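Local coordinates for protein glycosyl transferase family 8 (Streptococcus pneumoniae, PDB 5GVV) that transfers galactose from UDP-galactose to the terminal glucose of the already glycosylated serine-rich repeat protein PsrP, as the third step of its O-glycosylation, at residues A[88-93]-A[104-109]; A[352-357]-A[375-380]. All blocks are in the same frame, centred on the assembly; numbering follows the deposited sequence.

Contact 1: A[88-93]-A[104-109]; sequences FARYFI and YLDSDL. With MN (manganese (II) ion), chain C; UDP (uridine-5'-diphosphate), chain D.
Arg90 reaches Tyr104 and Asp106 because its CG sits between the backbone N and the carbonyl carbon (chi1 59°) and its chain then bends at chi3, turning the guanidinium across the tyrosine. Tyr104 answers with CG anti to its own N (chi1 166°), which brings the ring face against Arg90 CB. That CB lies 4.3 Å from the centroid of the Tyr104 ring, a CH-pi contact. Farther out, the Tyr104 hydroxyl stands over the centre of the guanidinium face, the two planes being 42° apart. Tyr104 OH donates to Asp106 OD1 at 2.7 Å, nearly along the C-O axis, and Arg90 NH1 makes a salt bridge to Asp106 OD1 at 3.2 Å. Water 2 links Arg90 NH1 to Asp106 OD2, and Arg90 NE is also paired with Asp177. Ile93 CD1 packs on Tyr104 CB at 3.9 Å. Asp106 OD2 binds manganese at 2.1 Å; this bond and the two partners of OD1 together should limit rotation of the carboxylate. Asp108 binds the metal through both oxygens, and UDP O1A and O3B and His227 complete the site. Ser107 N donates to UDP O3' at 3.0 Å. Asp106 and Asp108, just after strand 101-105, form the DxD motif of GT-A glycosyltransferases, with Arg90 and Tyr104 as second-shell residues of the metal site, Arg90 also lining the UDP pocket.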
ATOM      1  N   PHE A  88      10.774  14.885   9.829  1.00 38.53           N
ATOM      2  CA  PHE A  88      11.739  15.981   9.826  1.00 36.54           C
ATOM      3  C   PHE A  88      12.303  16.301   8.441  1.00 35.01           C
ATOM      4  O   PHE A  88      13.089  17.238   8.285  1.00 33.13           O
ATOM      5  CB  PHE A  88      12.894  15.652  10.774  1.00 35.53           C
ATOM      6  CG  PHE A  88      12.475  15.456  12.204  1.00 37.09           C
ATOM      7  CD1 PHE A  88      12.415  16.538  13.071  1.00 38.71           C
ATOM      8  CD2 PHE A  88      12.154  14.194  12.688  1.00 39.36           C
ATOM      9  CE1 PHE A  88      12.033  16.371  14.394  1.00 38.58           C
ATOM     10  CE2 PHE A  88      11.772  14.016  14.011  1.00 40.67           C
ATOM     11  CZ  PHE A  88      11.710  15.108  14.865  1.00 35.16           C
ATOM     12  N   ALA A  89      11.902  15.526   7.440  1.00 36.33           N
ATOM     13  CA  ALA A  89      12.517  15.608   6.118  1.00 32.93           C
ATOM     14  C   ALA A  89      12.228  16.921   5.392  1.00 30.88           C
ATOM     15  O   ALA A  89      12.950  17.295   4.467  1.00 30.26           O
ATOM     16  CB  ALA A  89      12.095  14.418   5.268  1.00 31.30           C
ATOM     17  N   ARG A  90      11.181  17.623   5.815  1.00 32.17           N
ATOM     18  CA  ARG A  90      10.795  18.873   5.162  1.00 29.15           C
ATOM     19  C   ARG A  90      11.851  19.969   5.341  1.00 27.83           C
ATOM     20  O   ARG A  90      11.835  20.979   4.634  1.00 27.56           O
ATOM     21  CB  ARG A  90       9.409  19.337   5.647  1.00 25.90           C
ATOM     22  CG  ARG A  90       9.293  19.566   7.150  1.00 29.66           C
ATOM     23  CD  ARG A  90       7.837  19.738   7.592  1.00 26.91           C
ATOM     24  NE  ARG A  90       7.273  18.497   8.122  1.00 30.81           N
ATOM     25  CZ  ARG A  90       5.997  18.338   8.462  1.00 28.05           C
ATOM     26  NH1 ARG A  90       5.571  17.175   8.939  1.00 32.48           N
ATOM     27  NH2 ARG A  90       5.142  19.340   8.321  1.00 24.18           N
ATOM     28  N   TYR A  91      12.772  19.754   6.278  1.00 29.21           N
ATOM     29  CA  TYR A  91      13.892  20.667   6.485  1.00 28.70           C
ATOM     30  C   TYR A  91      14.749  20.787   5.219  1.00 28.28           C
ATOM     31  O   TYR A  91      15.266  21.865   4.908  1.00 26.01           O
ATOM     32  CB  TYR A  91      14.778  20.192   7.646  1.00 27.85           C
ATOM     33  CG  TYR A  91      14.144  20.223   9.025  1.00 32.23           C
ATOM     34  CD1 TYR A  91      12.902  20.808   9.236  1.00 32.97           C
ATOM     35  CD2 TYR A  91      14.802  19.673  10.123  1.00 31.47           C
ATOM     36  CE1 TYR A  91      12.326  20.837  10.498  1.00 32.63           C
ATOM     37  CE2 TYR A  91      14.231  19.694  11.386  1.00 35.54           C
ATOM     38  CZ  TYR A  91      12.994  20.282  11.567  1.00 34.18           C
ATOM     39  OH  TYR A  91      12.422  20.313  12.821  1.00 35.61           O
ATOM     40  N   PHE A  92      14.887  19.679   4.489  1.00 26.16           N
ATOM     41  CA  PHE A  92      15.812  19.608   3.352  1.00 25.16           C
ATOM     42  C   PHE A  92      15.194  20.058   2.029  1.00 23.41           C
ATOM     43  O   PHE A  92      15.783  19.862   0.967  1.00 21.52           O
ATOM     44  CB  PHE A  92      16.360  18.185   3.198  1.00 23.96           C
ATOM     45  CG  PHE A  92      17.085  17.678   4.412  1.00 27.35           C
ATOM     46  CD1 PHE A  92      18.427  17.972   4.606  1.00 28.59           C
ATOM     47  CD2 PHE A  92      16.423  16.905   5.359  1.00 30.99           C
ATOM     48  CE1 PHE A  92      19.102  17.504   5.723  1.00 29.50           C
ATOM     49  CE2 PHE A  92      17.088  16.432   6.479  1.00 34.28           C
ATOM     50  CZ  PHE A  92      18.431  16.731   6.661  1.00 29.74           C
ATOM     51  N   ILE A  93      14.011  20.657   2.094  1.00 21.73           N
ATOM     52  CA  ILE A  93      13.329  21.136   0.889  1.00 21.46           C
ATOM     53  C   ILE A  93      14.196  21.998  -0.046  1.00 23.00           C
ATOM     54  O   ILE A  93      14.282  21.705  -1.241  1.00 24.73           O
ATOM     55  CB  ILE A  93      11.979  21.832   1.227  1.00 20.66           C
ATOM     56  CG1 ILE A  93      10.917  20.784   1.581  1.00 20.73           C
ATOM     57  CG2 ILE A  93      11.492  22.671   0.058  1.00 16.91           C
ATOM     58  CD1 ILE A  93       9.629  21.367   2.153  1.00 19.51           C
ATOM     59  N   TYR A 104       4.571  22.795   0.207  1.00 13.77           N
ATOM     60  CA  TYR A 104       4.755  21.529   0.916  1.00 14.88           C
ATOM     61  C   TYR A 104       3.421  20.982   1.427  1.00 16.17           C
ATOM     62  O   TYR A 104       2.579  21.735   1.923  1.00 13.23           O
ATOM     63  CB  TYR A 104       5.739  21.655   2.090  1.00 14.82           C
ATOM     64  CG  TYR A 104       5.660  20.450   2.999  1.00 17.56           C
ATOM     65  CD1 TYR A 104       6.315  19.269   2.674  1.00 16.25           C
ATOM     66  CD2 TYR A 104       4.884  20.474   4.155  1.00 17.04           C
ATOM     67  CE1 TYR A 104       6.219  18.148   3.486  1.00 17.61           C
ATOM     68  CE2 TYR A 104       4.780  19.360   4.970  1.00 18.67           C
ATOM     69  CZ  TYR A 104       5.449  18.201   4.630  1.00 20.60           C
ATOM     70  OH  TYR A 104       5.346  17.092   5.446  1.00 19.06           O
ATOM     71  N   LEU A 105       3.234  19.671   1.319  1.00 13.15           N
ATOM     72  CA  LEU A 105       2.036  19.045   1.875  1.00 12.79           C
ATOM     73  C   LEU A 105       2.373  17.797   2.680  1.00 12.32           C
ATOM     74  O   LEU A 105       3.182  16.970   2.247  1.00 13.66           O
ATOM     75  CB  LEU A 105       1.049  18.671   0.766  1.00 10.39           C
ATOM     76  CG  LEU A 105       0.484  19.772  -0.128  1.00 13.82           C
ATOM     77  CD1 LEU A 105      -0.302  19.179  -1.288  1.00 13.78           C
ATOM     78  CD2 LEU A 105      -0.390  20.725   0.661  1.00 11.60           C
ATOM     79  N   ASP A 106       1.748  17.658   3.847  1.00 12.82           N
ATOM     80  CA  ASP A 106       1.755  16.388   4.567  1.00 14.74           C
ATOM     81  C   ASP A 106       1.074  15.345   3.675  1.00 13.38           C
ATOM     82  O   ASP A 106       0.444  15.696   2.674  1.00 11.97           O
ATOM     83  CB  ASP A 106       0.977  16.523   5.875  1.00 15.27           C
ATOM     84  CG  ASP A 106       1.871  16.778   7.083  1.00 18.35           C
ATOM     85  OD1 ASP A 106       3.061  17.119   6.903  1.00 16.66           O
ATOM     86  OD2 ASP A 106       1.365  16.653   8.223  1.00 14.30           O
ATOM     87  N   SER A 107       1.177  14.068   4.031  1.00 12.29           N
ATOM     88  CA  SER A 107       0.558  13.029   3.215  1.00 12.41           C
ATOM     89  C   SER A 107      -0.625  12.368   3.914  1.00 13.90           C
ATOM     90  O   SER A 107      -1.232  11.440   3.367  1.00 12.00           O
ATOM     91  CB  SER A 107       1.588  11.981   2.824  1.00 15.71           C
ATOM     92  OG  SER A 107       2.210  11.478   3.988  1.00 22.22           O
ATOM     93  N   ASP A 108      -0.941  12.835   5.120  1.00 12.75           N
ATOM     94  CA  ASP A 108      -2.159  12.414   5.805  1.00 12.33           C
ATOM     95  C   ASP A 108      -3.252  13.430   5.495  1.00 11.51           C
ATOM     96  O   ASP A 108      -3.991  13.864   6.380  1.00 14.37           O
ATOM     97  CB  ASP A 108      -1.928  12.326   7.315  1.00 13.35           C
ATOM     98  CG  ASP A 108      -1.481  13.646   7.916  1.00 15.67           C
ATOM     99  OD1 ASP A 108      -0.883  14.466   7.183  1.00 12.41           O
ATOM    100  OD2 ASP A 108      -1.709  13.861   9.129  1.00 11.91           O
ATOM    101  N   LEU A 109      -3.339  13.824   4.230  1.00 13.77           N
ATOM    102  CA  LEU A 109      -4.329  14.809   3.828  1.00 12.38           C
ATOM    103  C   LEU A 109      -4.921  14.527   2.458  1.00 11.76           C
ATOM    104  O   LEU A 109      -4.411  13.690   1.698  1.00 12.78           O
ATOM    105  CB  LEU A 109      -3.755  16.232   3.890  1.00 13.41           C
ATOM    106  CG  LEU A 109      -2.521  16.609   3.076  1.00 13.49           C
ATOM    107  CD1 LEU A 109      -2.860  16.825   1.615  1.00 13.64           C
ATOM    108  CD2 LEU A 109      -1.875  17.864   3.657  1.00 14.86           C
TER
HETATM  109 MN    MN C 501      -0.231  15.519   8.881  1.00 32.61          MN
HETATM  110  N1  UDP D 502       5.357  10.328   7.840  1.00 27.81           N
HETATM  111  C2  UDP D 502       5.835   9.243   7.132  1.00 25.27           C
HETATM  112  N3  UDP D 502       5.734   7.964   7.648  1.00 25.22           N
HETATM  113  C4  UDP D 502       5.153   7.766   8.886  1.00 29.07           C
HETATM  114  C5  UDP D 502       4.669   8.864   9.596  1.00 28.52           C
HETATM  115  C6  UDP D 502       4.883  10.154   9.113  1.00 27.23           C
HETATM  116  O2  UDP D 502       6.353   9.420   6.033  1.00 25.44           O
HETATM  117  O4  UDP D 502       5.060   6.623   9.345  1.00 23.68           O
HETATM  118  C1' UDP D 502       5.481  11.681   7.252  1.00 28.47           C
HETATM  119  C2' UDP D 502       4.231  11.998   6.447  1.00 26.04           C
HETATM  120  O2' UDP D 502       4.555  12.798   5.332  1.00 25.45           O
HETATM  121  C3' UDP D 502       3.393  12.814   7.404  1.00 24.65           C
HETATM  122  C4' UDP D 502       4.457  13.543   8.215  1.00 29.91           C
HETATM  123  O4' UDP D 502       5.565  12.662   8.273  1.00 30.58           O
HETATM  124  O3' UDP D 502       2.541  13.698   6.707  1.00 23.97           O
HETATM  125  C5' UDP D 502       3.979  13.913   9.617  1.00 28.80           C
HETATM  126  O5' UDP D 502       3.137  12.884  10.092  1.00 27.47           O
HETATM  127  PA  UDP D 502       1.633  13.251  10.518  1.00 25.16           P
HETATM  128  O1A UDP D 502       0.981  13.808   9.314  1.00 17.64           O
HETATM  129  O2A UDP D 502       0.927  12.053  11.028  1.00 25.77           O
HETATM  130  O3A UDP D 502       1.774  14.365  11.681  1.00 30.19           O
HETATM  131  PB  UDP D 502       0.586  15.389  12.072  1.00 28.27           P
HETATM  132  O1B UDP D 502       1.115  16.484  12.919  1.00 31.12           O
HETATM  133  O2B UDP D 502      -0.429  14.643  12.851  1.00 21.93           O
HETATM  134  O3B UDP D 502      -0.027  15.948  10.843  1.00 19.02           O
HETATM  135  O   HOH W   1       8.289  16.325   6.508  1.00 26.11           O
HETATM  136  O   HOH W   2       3.100  18.097  10.037  1.00 26.92           O

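Contact 2: A[352-357]-A[375-380]; sequences DRKLED and TCSENL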
ATOM      1  N   ASP A 352      38.507  -1.432  -7.128  1.00 37.13           N
ATOM      2  CA  ASP A 352      39.310  -2.378  -6.356  1.00 36.89           C
ATOM      3  C   ASP A 352      39.686  -3.622  -7.159  1.00 36.68           C
ATOM      4  O   ASP A 352      39.489  -3.664  -8.377  1.00 36.50           O
ATOM      5  CB  ASP A 352      38.639  -2.758  -5.038  1.00 36.47           C
ATOM      6  CG  ASP A 352      39.638  -2.889  -3.901  1.00 41.07           C
ATOM      7  OD1 ASP A 352      40.306  -3.944  -3.808  1.00 39.74           O
ATOM      8  OD2 ASP A 352      39.769  -1.928  -3.113  1.00 39.61           O
ATOM      9  N   ARG A 353      40.245  -4.618  -6.476  1.00 36.62           N
ATOM     10  CA  ARG A 353      40.728  -5.823  -7.145  1.00 39.00           C
ATOM     11  C   ARG A 353      39.635  -6.518  -7.935  1.00 34.29           C
ATOM     12  O   ARG A 353      38.511  -6.682  -7.461  1.00 35.03           O
ATOM     13  CB  ARG A 353      41.368  -6.796  -6.155  1.00 38.89           C
ATOM     14  CG  ARG A 353      42.857  -6.552  -5.944  1.00 44.44           C
ATOM     15  CD  ARG A 353      43.480  -7.645  -5.090  1.00 40.94           C
ATOM     16  NE  ARG A 353      42.887  -7.678  -3.759  1.00 40.32           N
ATOM     17  CZ  ARG A 353      43.283  -6.913  -2.746  1.00 40.22           C
ATOM     18  NH1 ARG A 353      44.285  -6.054  -2.906  1.00 33.07           N
ATOM     19  NH2 ARG A 353      42.679  -7.010  -1.570  1.00 30.81           N
ATOM     20  N   LYS A 354      39.982  -6.918  -9.151  1.00 34.37           N
ATOM     21  CA  LYS A 354      39.003  -7.448 -10.086  1.00 33.80           C
ATOM     22  C   LYS A 354      38.524  -8.848  -9.728  1.00 36.24           C
ATOM     23  O   LYS A 354      39.289  -9.681  -9.239  1.00 36.60           O
ATOM     24  CB  LYS A 354      39.576  -7.442 -11.501  1.00 33.21           C
ATOM     25  CG  LYS A 354      40.026  -6.073 -11.971  1.00 29.03           C
ATOM     26  CD  LYS A 354      38.873  -5.087 -11.998  1.00 27.29           C
ATOM     27  CE  LYS A 354      39.323  -3.752 -12.575  1.00 25.60           C
ATOM     28  NZ  LYS A 354      38.208  -2.766 -12.681  1.00 23.12           N
ATOM     29  N   LEU A 355      37.242  -9.090  -9.969  1.00 38.41           N
ATOM     30  CA  LEU A 355      36.660 -10.408  -9.777  1.00 36.45           C
ATOM     31  C   LEU A 355      36.633 -11.112 -11.126  1.00 34.96           C
ATOM     32  O   LEU A 355      35.774 -10.833 -11.965  1.00 38.45           O
ATOM     33  CB  LEU A 355      35.265 -10.276  -9.169  1.00 34.77           C
ATOM     34  CG  LEU A 355      35.338  -9.600  -7.800  1.00 35.96           C
ATOM     35  CD1 LEU A 355      34.006  -9.001  -7.380  1.00 34.34           C
ATOM     36  CD2 LEU A 355      35.842 -10.582  -6.754  1.00 31.96           C
ATOM     37  N   GLU A 356      37.595 -12.010 -11.324  1.00 34.29           N
ATOM     38  CA  GLU A 356      37.872 -12.605 -12.630  1.00 36.25           C
ATOM     39  C   GLU A 356      36.669 -13.221 -13.337  1.00 34.17           C
ATOM     40  O   GLU A 356      36.438 -12.933 -14.509  1.00 35.32           O
ATOM     41  CB  GLU A 356      39.017 -13.621 -12.527  1.00 36.64           C
ATOM     42  CG  GLU A 356      40.384 -13.079 -12.961  1.00 37.35           C
ATOM     43  CD  GLU A 356      40.870 -11.914 -12.109  1.00 41.86           C
ATOM     44  OE1 GLU A 356      40.334 -11.700 -10.999  1.00 38.65           O
ATOM     45  OE2 GLU A 356      41.801 -11.210 -12.553  1.00 37.09           O
ATOM     46  N   ASP A 357      35.897 -14.050 -12.635  1.00 35.36           N
ATOM     47  CA  ASP A 357      34.782 -14.769 -13.263  1.00 32.15           C
ATOM     48  C   ASP A 357      33.803 -13.894 -14.056  1.00 28.49           C
ATOM     49  O   ASP A 357      33.130 -14.378 -14.966  1.00 29.52           O
ATOM     50  CB  ASP A 357      34.019 -15.626 -12.245  1.00 29.59           C
ATOM     51  CG  ASP A 357      34.451 -17.086 -12.272  1.00 33.09           C
ATOM     52  OD1 ASP A 357      35.216 -17.468 -13.186  1.00 36.06           O
ATOM     53  OD2 ASP A 357      34.017 -17.853 -11.385  1.00 29.80           O
ATOM     54  N   THR A 375      40.588   2.251 -14.759  1.00 15.67           N
ATOM     55  CA  THR A 375      39.794   1.133 -14.249  1.00 17.97           C
ATOM     56  C   THR A 375      40.057  -0.177 -14.992  1.00 19.97           C
ATOM     57  O   THR A 375      39.535  -1.225 -14.606  1.00 18.79           O
ATOM     58  CB  THR A 375      38.277   1.430 -14.277  1.00 18.62           C
ATOM     59  OG1 THR A 375      37.847   1.635 -15.628  1.00 17.78           O
ATOM     60  CG2 THR A 375      37.939   2.656 -13.430  1.00 17.01           C
ATOM     61  N   CYS A 376      40.852  -0.124 -16.056  1.00 20.51           N
ATOM     62  CA  CYS A 376      41.193  -1.348 -16.774  1.00 21.72           C
ATOM     63  C   CYS A 376      42.083  -2.220 -15.895  1.00 23.20           C
ATOM     64  O   CYS A 376      42.907  -1.708 -15.130  1.00 24.07           O
ATOM     65  CB  CYS A 376      41.864  -1.035 -18.114  1.00 19.46           C
ATOM     66  SG  CYS A 376      43.161   0.190 -18.027  1.00 31.49           S
ATOM     67  N   SER A 377      41.890  -3.532 -15.986  1.00 19.79           N
ATOM     68  CA  SER A 377      42.606  -4.476 -15.132  1.00 24.54           C
ATOM     69  C   SER A 377      44.112  -4.443 -15.366  1.00 27.55           C
ATOM     70  O   SER A 377      44.568  -4.228 -16.490  1.00 29.88           O
ATOM     71  CB  SER A 377      42.079  -5.895 -15.351  1.00 28.02           C
ATOM     72  OG  SER A 377      42.920  -6.854 -14.738  1.00 32.10           O
ATOM     73  N   GLU A 378      44.875  -4.656 -14.297  1.00 30.89           N
ATOM     74  CA  GLU A 378      46.330  -4.710 -14.386  1.00 35.54           C
ATOM     75  C   GLU A 378      46.765  -6.038 -15.001  1.00 35.17           C
ATOM     76  O   GLU A 378      47.860  -6.152 -15.552  1.00 38.84           O
ATOM     77  CB  GLU A 378      46.962  -4.558 -12.998  1.00 36.60           C
ATOM     78  CG  GLU A 378      46.509  -3.326 -12.213  1.00 44.74           C
ATOM     79  CD  GLU A 378      47.301  -3.127 -10.928  1.00 59.38           C
ATOM     80  OE1 GLU A 378      47.308  -1.993 -10.396  1.00 63.17           O
ATOM     81  OE2 GLU A 378      47.920  -4.104 -10.452  1.00 59.33           O
ATOM     82  N   ASN A 379      45.897  -7.040 -14.906  1.00 35.55           N
ATOM     83  CA  ASN A 379      46.225  -8.385 -15.362  1.00 34.52           C
ATOM     84  C   ASN A 379      45.643  -8.699 -16.745  1.00 37.20           C
ATOM     85  O   ASN A 379      45.669  -9.842 -17.205  1.00 35.02           O
ATOM     86  CB  ASN A 379      45.767  -9.410 -14.320  1.00 34.72           C
ATOM     87  CG  ASN A 379      46.166  -9.016 -12.906  1.00 39.81           C
ATOM     88  OD1 ASN A 379      47.186  -8.358 -12.698  1.00 41.13           O
ATOM     89  ND2 ASN A 379      45.357  -9.412 -11.926  1.00 44.00           N
ATOM     90  N   LEU A 380      45.130  -7.664 -17.407  1.00 32.48           N
ATOM     91  CA  LEU A 380      44.558  -7.794 -18.745  1.00 29.29           C
ATOM     92  C   LEU A 380      45.371  -6.950 -19.720  1.00 33.40           C
ATOM     93  O   LEU A 380      45.950  -5.938 -19.320  1.00 30.25           O
ATOM     94  CB  LEU A 380      43.103  -7.318 -18.746  1.00 28.71           C
ATOM     95  CG  LEU A 380      41.966  -8.344 -18.723  1.00 30.47           C
ATOM     96  CD1 LEU A 380      42.180  -9.393 -17.656  1.00 35.48           C
ATOM     97  CD2 LEU A 380      40.617  -7.661 -18.526  1.00 25.31           C
TER
HETATM   98  O   HOH W   3      42.528  -9.786 -14.467  1.00 37.21           O
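Lys354 and Thr375 supply the one direct hydrogen bond between segments 352-357 and 375-380: Lys354 NZ donates to Thr375 O at 2.8 Å. The donor lies in the carbonyl plane with a C=O...N angle of 152°, so it approaches close to the direction in which the carbonyl points. The lysine chain bends at chi2 (-61°) and then runs extended to its ammonium, which carries it along the neighbouring loop to Thr375. The same NZ forms a salt bridge with Asp348 and a hydrogen bond to Asn350 O, so three groups hold the charge; Thr375 OG1 in turn binds Asp348 O and Phe372 N.

Apolar contact is slight. Lys354 CG rests 4.0 Å from Ser377 CB, where the backbones come nearest, and Tyr359 of helix 356-364 touches both side chains.

Water mediates the third kind of contact. Water 3 bridges Glu356 OE2 and Ser377 OG, lying 3.0 Å from Ser377 OG. Ser377 OG, anti to its own N (chi1 169°), also accepts from Asn379 N at 3.0 Å, which closes an ST turn and helps hold OG where it also meets the water. Nearby, Glu356 OE2 and Asn379 ND2 stay 4.0 Å apart.

Together these bonds join the segments after the C-terminal ends of the adjacent parallel strands 345-348 and 369-372, the first running into helix 356-364. The loop leaving the second strand is thereby tied back to the loop that leads into the helix of this beta-alpha-beta unit.

Both segments of contact 1 precede those of contact 2 in the sequence, and the two contacts belong to different sheets. Segment 104-109 holds the end of strand 101-105 of the mixed seven-stranded sheet, and 88-93 lies in the loop before that strand, whereas 352-357 and 375-380 follow strands 345-348 and 369-372 of the separate parallel sheet of six. The contact centres are about 45 Å apart and their nearest atoms about 30 Å. The centre of contact 1, which is buried, is about 11 Å from the centre of the chain, that of the partly buried contact 2 about 36 Å. Manganese and UDP sit at contact 1; contact 2 belongs to a second sheet remote from the nucleotide site.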